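Local atomic coordinates of 4-alpha-glucanotransferase (PDB entry 6M6T), a protein that belongs to the amylomaltases, also called disproportionating enzymes, a family of carbohydrate-active enzymes in the TIM-barrel clan. Residues Met364-Glu368 with Ile379-Tyr385; Leu433-Thr439 with Ile490-Arg496. All coordinates share one frame; numbering follows the deposited sequence.

Interaction 1 of 2, residues Met364-Glu368 with Ile379-Tyr385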
loop_
_atom_site.group_PDB
_atom_site.type_symbol
_atom_site.label_atom_id
_atom_site.label_comp_id
_atom_site.label_asym_id
_atom_site.label_seq_id
_atom_site.Cartn_x
_atom_site.Cartn_y
_atom_site.Cartn_z
ATOM N N MET A 364 -4.645 8.620 -12.992
ATOM C CA MET A 364 -5.467 7.425 -12.967
ATOM C C MET A 364 -6.771 7.621 -13.733
ATOM O O MET A 364 -7.206 8.744 -14.004
ATOM C CB MET A 364 -5.754 7.014 -11.522
ATOM C CG MET A 364 -4.492 6.675 -10.734
ATOM S SD MET A 364 -4.766 5.353 -9.547
ATOM C CE MET A 364 -3.082 4.782 -9.278
ATOM N N LYS A 365 -7.377 6.487 -14.099
ATOM C CA LYS A 365 -8.707 6.409 -14.706
ATOM C C LYS A 365 -9.355 5.138 -14.165
ATOM O O LYS A 365 -8.874 4.028 -14.425
ATOM C CB LYS A 365 -8.650 6.392 -16.242
ATOM C CG LYS A 365 -8.346 7.752 -16.910
ATOM C CD LYS A 365 -9.449 8.800 -16.648
ATOM C CE LYS A 365 -9.039 10.216 -17.083
ATOM N NZ LYS A 365 -8.169 10.207 -18.309
ATOM N N ILE A 366 -10.417 5.292 -13.385
ATOM C CA ILE A 366 -11.080 4.164 -12.749
ATOM C C ILE A 366 -12.391 3.954 -13.489
ATOM O O ILE A 366 -13.370 4.668 -13.258
ATOM C CB ILE A 366 -11.294 4.389 -11.246
ATOM C CG1 ILE A 366 -9.942 4.448 -10.529
ATOM C CG2 ILE A 366 -12.182 3.286 -10.634
ATOM C CD1 ILE A 366 -9.995 4.019 -9.058
ATOM N N MET A 367 -12.418 2.960 -14.373
ATOM C CA MET A 367 -13.561 2.804 -15.265
ATOM C C MET A 367 -14.869 2.594 -14.527
ATOM O O MET A 367 -15.936 2.751 -15.132
ATOM C CB MET A 367 -13.355 1.621 -16.190
ATOM C CG MET A 367 -14.001 1.744 -17.566
ATOM S SD MET A 367 -13.433 0.332 -18.545
ATOM C CE MET A 367 -12.149 -0.278 -17.465
ATOM N N GLU A 368 -14.822 2.208 -13.250
ATOM C CA GLU A 368 -16.061 1.924 -12.543
ATOM C C GLU A 368 -16.824 3.183 -12.197
ATOM O O GLU A 368 -18.041 3.118 -12.034
ATOM C CB GLU A 368 -15.783 1.106 -11.285
ATOM C CG GLU A 368 -15.941 -0.371 -11.529
ATOM C CD GLU A 368 -15.421 -1.221 -10.397
ATOM O OE1 GLU A 368 -15.766 -0.931 -9.232
ATOM O OE2 GLU A 368 -14.667 -2.182 -10.673
ATOM N N ILE A 379 -15.736 11.690 -17.093
ATOM C CA ILE A 379 -14.333 11.719 -17.490
ATOM C C ILE A 379 -13.616 10.398 -17.247
ATOM O O ILE A 379 -12.421 10.280 -17.561
ATOM C CB ILE A 379 -13.590 12.834 -16.739
ATOM C CG1 ILE A 379 -13.429 12.443 -15.272
ATOM C CG2 ILE A 379 -14.360 14.130 -16.864
ATOM C CD1 ILE A 379 -12.008 12.046 -14.885
ATOM N N ASP A 380 -14.298 9.422 -16.647
ATOM C CA ASP A 380 -13.772 8.078 -16.474
ATOM C C ASP A 380 -14.382 7.096 -17.472
ATOM O O ASP A 380 -14.276 5.882 -17.275
ATOM C CB ASP A 380 -14.009 7.587 -15.037
ATOM C CG ASP A 380 -13.062 8.235 -14.009
ATOM O OD1 ASP A 380 -11.821 8.090 -14.156
ATOM O OD2 ASP A 380 -13.558 8.864 -13.033
ATOM N N ILE A 381 -15.041 7.593 -18.519
ATOM C CA ILE A 381 -15.585 6.734 -19.579
ATOM C C ILE A 381 -14.487 6.506 -20.614
ATOM O O ILE A 381 -13.758 7.448 -20.964
ATOM C CB ILE A 381 -16.862 7.334 -20.211
ATOM C CG1 ILE A 381 -17.684 6.257 -20.935
ATOM C CG2 ILE A 381 -16.519 8.455 -21.171
ATOM C CD1 ILE A 381 -19.178 6.358 -20.770
ATOM N N PRO A 382 -14.319 5.276 -21.108
ATOM C CA PRO A 382 -13.131 4.954 -21.935
ATOM C C PRO A 382 -12.811 5.942 -23.057
ATOM O O PRO A 382 -11.630 6.224 -23.310
ATOM C CB PRO A 382 -13.478 3.570 -22.497
ATOM C CG PRO A 382 -14.391 2.958 -21.462
ATOM C CD PRO A 382 -15.102 4.077 -20.746
ATOM N N HIS A 383 -13.816 6.493 -23.719
ATOM C CA HIS A 383 -13.450 7.330 -24.847
ATOM C C HIS A 383 -12.892 8.663 -24.447
ATOM O O HIS A 383 -12.827 9.503 -25.334
ATOM C CB HIS A 383 -14.654 7.523 -25.764
ATOM C CG HIS A 383 -15.821 8.205 -25.116
ATOM N ND1 HIS A 383 -17.028 7.567 -24.901
ATOM C CD2 HIS A 383 -15.980 9.478 -24.672
ATOM C CE1 HIS A 383 -17.874 8.413 -24.337
ATOM N NE2 HIS A 383 -17.262 9.577 -24.186
ATOM N N ASN A 384 -12.523 8.919 -23.190
ATOM C CA ASN A 384 -11.907 10.178 -22.797
ATOM C C ASN A 384 -10.508 9.982 -22.240
ATOM O O ASN A 384 -9.890 10.953 -21.762
ATOM C CB ASN A 384 -12.775 10.901 -21.762
ATOM C CG ASN A 384 -14.034 11.456 -22.365
ATOM O OD1 ASN A 384 -15.117 11.369 -21.779
ATOM N ND2 ASN A 384 -13.906 12.023 -23.560
ATOM N N TYR A 385 -9.994 8.755 -22.283
ATOM C CA TYR A 385 -8.663 8.487 -21.773
ATOM C C TYR A 385 -7.629 8.958 -22.785
ATOM O O TYR A 385 -7.886 8.991 -23.992
ATOM C CB TYR A 385 -8.486 6.999 -21.492
ATOM C CG TYR A 385 -9.467 6.417 -20.506
ATOM C CD1 TYR A 385 -10.338 7.227 -19.785
ATOM C CD2 TYR A 385 -9.511 5.047 -20.287
ATOM C CE1 TYR A 385 -11.237 6.686 -18.874
ATOM C CE2 TYR A 385 -10.406 4.486 -19.388
ATOM C CZ TYR A 385 -11.264 5.310 -18.669
ATOM O OH TYR A 385 -12.148 4.754 -17.755
#

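Interaction 2 of 2, residues Leu433-Thr439 with Ile490-Arg496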
loop_
_atom_site.group_PDB
_atom_site.type_symbol
_atom_site.label_atom_id
_atom_site.label_comp_id
_atom_site.label_asym_id
_atom_site.label_seq_id
_atom_site.Cartn_x
_atom_site.Cartn_y
_atom_site.Cartn_z
ATOM N N LEU A 433 -12.919 -6.150 -18.869
ATOM C CA LEU A 433 -11.476 -6.179 -19.034
ATOM C C LEU A 433 -11.068 -6.125 -20.504
ATOM O O LEU A 433 -10.024 -5.533 -20.840
ATOM C CB LEU A 433 -10.926 -7.422 -18.353
ATOM C CG LEU A 433 -10.793 -7.304 -16.843
ATOM C CD1 LEU A 433 -10.680 -8.678 -16.230
ATOM C CD2 LEU A 433 -9.557 -6.501 -16.542
ATOM N N ARG A 434 -11.872 -6.713 -21.401
ATOM C CA ARG A 434 -11.621 -6.505 -22.827
ATOM C C ARG A 434 -11.640 -5.018 -23.149
ATOM O O ARG A 434 -10.693 -4.482 -23.753
ATOM C CB ARG A 434 -12.648 -7.265 -23.678
ATOM C CG ARG A 434 -12.374 -8.762 -23.783
ATOM C CD ARG A 434 -12.399 -9.235 -25.240
ATOM N NE ARG A 434 -11.686 -10.500 -25.419
ATOM C CZ ARG A 434 -12.101 -11.655 -24.922
ATOM N NH1 ARG A 434 -13.232 -11.707 -24.238
ATOM N NH2 ARG A 434 -11.396 -12.757 -25.124
ATOM N N THR A 435 -12.684 -4.315 -22.690
ATOM C CA THR A 435 -12.752 -2.883 -22.979
ATOM C C THR A 435 -11.577 -2.127 -22.359
ATOM O O THR A 435 -10.899 -1.356 -23.048
ATOM C CB THR A 435 -14.072 -2.282 -22.518
ATOM O OG1 THR A 435 -15.153 -3.072 -23.018
ATOM C CG2 THR A 435 -14.202 -0.889 -23.079
ATOM N N LEU A 436 -11.321 -2.333 -21.060
ATOM C CA LEU A 436 -10.185 -1.695 -20.387
ATOM C C LEU A 436 -8.899 -1.839 -21.185
ATOM O O LEU A 436 -8.123 -0.890 -21.318
ATOM C CB LEU A 436 -9.987 -2.295 -18.991
ATOM C CG LEU A 436 -8.716 -1.935 -18.197
ATOM C CD1 LEU A 436 -8.594 -0.466 -17.959
ATOM C CD2 LEU A 436 -8.713 -2.624 -16.874
ATOM N N TYR A 437 -8.627 -3.043 -21.689
ATOM C CA TYR A 437 -7.375 -3.231 -22.402
ATOM C C TYR A 437 -7.417 -2.602 -23.779
ATOM O O TYR A 437 -6.359 -2.322 -24.353
ATOM C CB TYR A 437 -7.042 -4.722 -22.493
ATOM C CG TYR A 437 -6.291 -5.203 -21.284
ATOM C CD1 TYR A 437 -6.660 -4.785 -20.016
ATOM C CD2 TYR A 437 -5.201 -6.046 -21.406
ATOM C CE1 TYR A 437 -5.981 -5.209 -18.904
ATOM C CE2 TYR A 437 -4.502 -6.474 -20.288
ATOM C CZ TYR A 437 -4.903 -6.048 -19.042
ATOM O OH TYR A 437 -4.222 -6.441 -17.927
ATOM N N ALA A 438 -8.614 -2.352 -24.314
ATOM C CA ALA A 438 -8.708 -1.673 -25.599
ATOM C C ALA A 438 -8.464 -0.168 -25.525
ATOM O O ALA A 438 -8.361 0.461 -26.585
ATOM C CB ALA A 438 -10.078 -1.932 -26.221
ATOM N N THR A 439 -8.362 0.422 -24.331
ATOM C CA THR A 439 -8.236 1.871 -24.205
ATOM C C THR A 439 -6.842 2.351 -24.615
ATOM O O THR A 439 -5.872 1.594 -24.640
ATOM C CB THR A 439 -8.532 2.328 -22.770
ATOM O OG1 THR A 439 -7.370 2.165 -21.950
ATOM C CG2 THR A 439 -9.687 1.541 -22.167
ATOM N N ILE A 490 -6.016 -11.160 -23.914
ATOM C CA ILE A 490 -6.284 -9.728 -23.963
ATOM C C ILE A 490 -4.978 -8.942 -24.012
ATOM O O ILE A 490 -4.929 -7.833 -24.570
ATOM C CB ILE A 490 -7.181 -9.265 -22.795
ATOM C CG1 ILE A 490 -6.440 -9.335 -21.462
ATOM C CG2 ILE A 490 -8.497 -10.038 -22.783
ATOM C CD1 ILE A 490 -7.362 -9.287 -20.323
ATOM N N THR A 491 -3.892 -9.502 -23.481
ATOM C CA THR A 491 -2.638 -8.765 -23.555
ATOM C C THR A 491 -2.056 -8.782 -24.970
ATOM O O THR A 491 -1.445 -7.791 -25.400
ATOM C CB THR A 491 -1.657 -9.313 -22.514
ATOM O OG1 THR A 491 -2.225 -9.170 -21.205
ATOM C CG2 THR A 491 -0.353 -8.561 -22.559
ATOM N N THR A 492 -2.269 -9.868 -25.725
ATOM C CA THR A 492 -1.771 -9.946 -27.105
ATOM C C THR A 492 -2.674 -9.197 -28.096
ATOM O O THR A 492 -2.185 -8.452 -28.949
ATOM C CB THR A 492 -1.625 -11.410 -27.540
ATOM O OG1 THR A 492 -1.217 -12.209 -26.427
ATOM C CG2 THR A 492 -0.575 -11.541 -28.633
ATOM N N ILE A 493 -3.987 -9.406 -28.010
ATOM C CA ILE A 493 -4.927 -8.793 -28.942
ATOM C C ILE A 493 -4.794 -7.276 -28.937
ATOM O O ILE A 493 -4.856 -6.634 -29.986
ATOM C CB ILE A 493 -6.363 -9.234 -28.600
ATOM C CG1 ILE A 493 -6.537 -10.731 -28.888
ATOM C CG2 ILE A 493 -7.388 -8.402 -29.353
ATOM C CD1 ILE A 493 -6.730 -11.062 -30.351
ATOM N N TYR A 494 -4.627 -6.668 -27.767
ATOM C CA TYR A 494 -4.639 -5.213 -27.697
ATOM C C TYR A 494 -3.252 -4.615 -27.600
ATOM O O TYR A 494 -3.122 -3.439 -27.247
ATOM C CB TYR A 494 -5.496 -4.754 -26.541
ATOM C CG TYR A 494 -6.925 -5.100 -26.771
ATOM C CD1 TYR A 494 -7.641 -4.476 -27.769
ATOM C CD2 TYR A 494 -7.556 -6.073 -26.012
ATOM C CE1 TYR A 494 -8.962 -4.782 -28.003
ATOM C CE2 TYR A 494 -8.886 -6.394 -26.237
ATOM C CZ TYR A 494 -9.584 -5.743 -27.239
ATOM O OH TYR A 494 -10.911 -6.038 -27.482
ATOM N N ASN A 495 -2.220 -5.404 -27.914
ATOM C CA ASN A 495 -0.847 -4.951 -28.101
ATOM C C ASN A 495 -0.217 -4.348 -26.844
ATOM O O ASN A 495 0.247 -3.208 -26.876
ATOM C CB ASN A 495 -0.806 -3.961 -29.260
ATOM C CG ASN A 495 0.574 -3.812 -29.856
ATOM O OD1 ASN A 495 1.444 -4.638 -29.616
ATOM N ND2 ASN A 495 0.784 -2.745 -30.636
ATOM N N ARG A 496 -0.142 -5.118 -25.765
ATOM C CA ARG A 496 0.465 -4.645 -24.499
ATOM C C ARG A 496 1.366 -5.728 -23.904
ATOM O O ARG A 496 1.388 -5.838 -22.710
ATOM C CB ARG A 496 -0.649 -4.393 -23.492
ATOM C CG ARG A 496 -1.641 -3.330 -23.902
ATOM C CD ARG A 496 -2.142 -2.626 -22.672
ATOM N NE ARG A 496 -3.427 -2.041 -22.898
ATOM C CZ ARG A 496 -3.671 -0.767 -22.790
ATOM N NH1 ARG A 496 -4.875 -0.326 -23.035
ATOM N NH2 ARG A 496 -2.730 0.068 -22.440
#

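Interaction 1 of 2, residues Met364-Glu368 with Ile379-Tyr385
Lys365 lays its aliphatic chain over one face of the Tyr385 ring, and the two side chains run antiparallel. In this CH-pi contact Lys365 CB stands 3.8 Å from the centroid of the Tyr385 ring, 16° off the ring normal. With Lys365 CG anti to the carbonyl carbon (chi1 -75°) and the chain bent at chi2, CG also comes over the ring, 3.5 Å from Tyr385 CD1. Pro382 CA covers the opposite face, which sandwiches the phenol between the strand and the 3-10 turn of its own segment. Farther out, Lys365 lies roughly perpendicular to Ile379, its CE 4.1 Å from Ile379 CD1.

Met367 approaches the hydroxyl end of the same phenol, again crosswise, with its CG 3.5 Å from Tyr385 OH. That hydroxyl donates to Asp380 O of its own segment. Met367 SD lies 4.0 Å from Pro382 CG.

The polar link is a hydrogen bond from Ile366 N to Asp380 OD1, 3.2 Å long with a 147° angle at the hydrogen. The donor comes from above the carboxylate plane and probably helps to orient the Asp380 side chain, which touches bound alpha-D-glucopyranose.

Together these groups fold the loop back onto the end of barrel strand 363-366. That segment is also backbone-bonded to Tyr392 of strand 389-392, while Tyr419 of helix 410-419 packs against Ile381 and Pro382.

Interaction 2 of 2, residues Leu433-Thr439 with Ile490-Arg496
Ile490 sits over one face of the Tyr437 ring where helices 428-438 and 481-493, neighbours in this TIM-barrel protein, pack while running in the same direction. The second helix ends here in a Schellman motif. Ile490 CD1 lies 4.1 Å from the centroid of the Tyr437 ring, 13° off its normal, as a CH-pi contact. Its CG1 occupies the crowded position between backbone N and carbonyl carbon (chi1 70°), which brings it to 3.5 Å from Tyr437 CD2. Thr491 OG1 meets the same ring at its edge, in plane, 3.6 Å from CE2 of Tyr437. The other branch of Ile490, CG2, covers a face of the Arg434 guanidinium.

Tyr494 continues the interface one turn later. Ala438 CA lies above one face of its ring, and Ala438 CB makes an off-centre CH-pi contact, 3.5 Å from Tyr494 CE1. Ile493 CG2 backs the opposite face.

Partners farther out fix the polar ends. Tyr437 OH bonds to Thr446 OG1 in strand 443-447, Thr491 OG1 to Leu487 O and Gln41 NE2, and Arg434 forms a salt bridge with Glu489. The Schellman turn, with Asn495 as the C-prime residue at positive phi and Arg496 N bonded to Thr491 O at 3.0 Å, turns the chain so that Arg496 reaches back to the end of helix 428-438. There Thr439 OG1 bonds to Leu436 O, an acceptor shared with Thr439 N on the same face of its plane. Arg496 NE and NH1 both address Tyr437 O, the NE bond weak at 3.3 Å; NH1 also makes a weak bond to Thr439 O. The main bond, from Arg496 NH1 to Tyr437 O at 2.8 Å, lies close to the guanidinium plane yet meets the oxygen 56° out of its carbonyl plane.

Interactions 1 and 2 lie in series along the chain, and their centres are about 15 Å apart. Both segments of interaction 1 touch segment 433-439 of interaction 2: Met367 packs on Leu436, Tyr385 CD2 lies 3.8 Å from Thr439 CB, and Pro382 CG is 4.2 Å from Thr435 CG2. Packing thus runs from helix 481-493 through segment 433-439 to the loop at the glycan site. Only interaction 1 contributes to the pocket: the Asp380 side chain is about 4 Å from alpha-D-glucopyranose, and that of Ile366 about 6 Å from the AC1 unit. Interaction 2 contains none of the pocket residues and meets the pocket-bearing loop through residues 435-439.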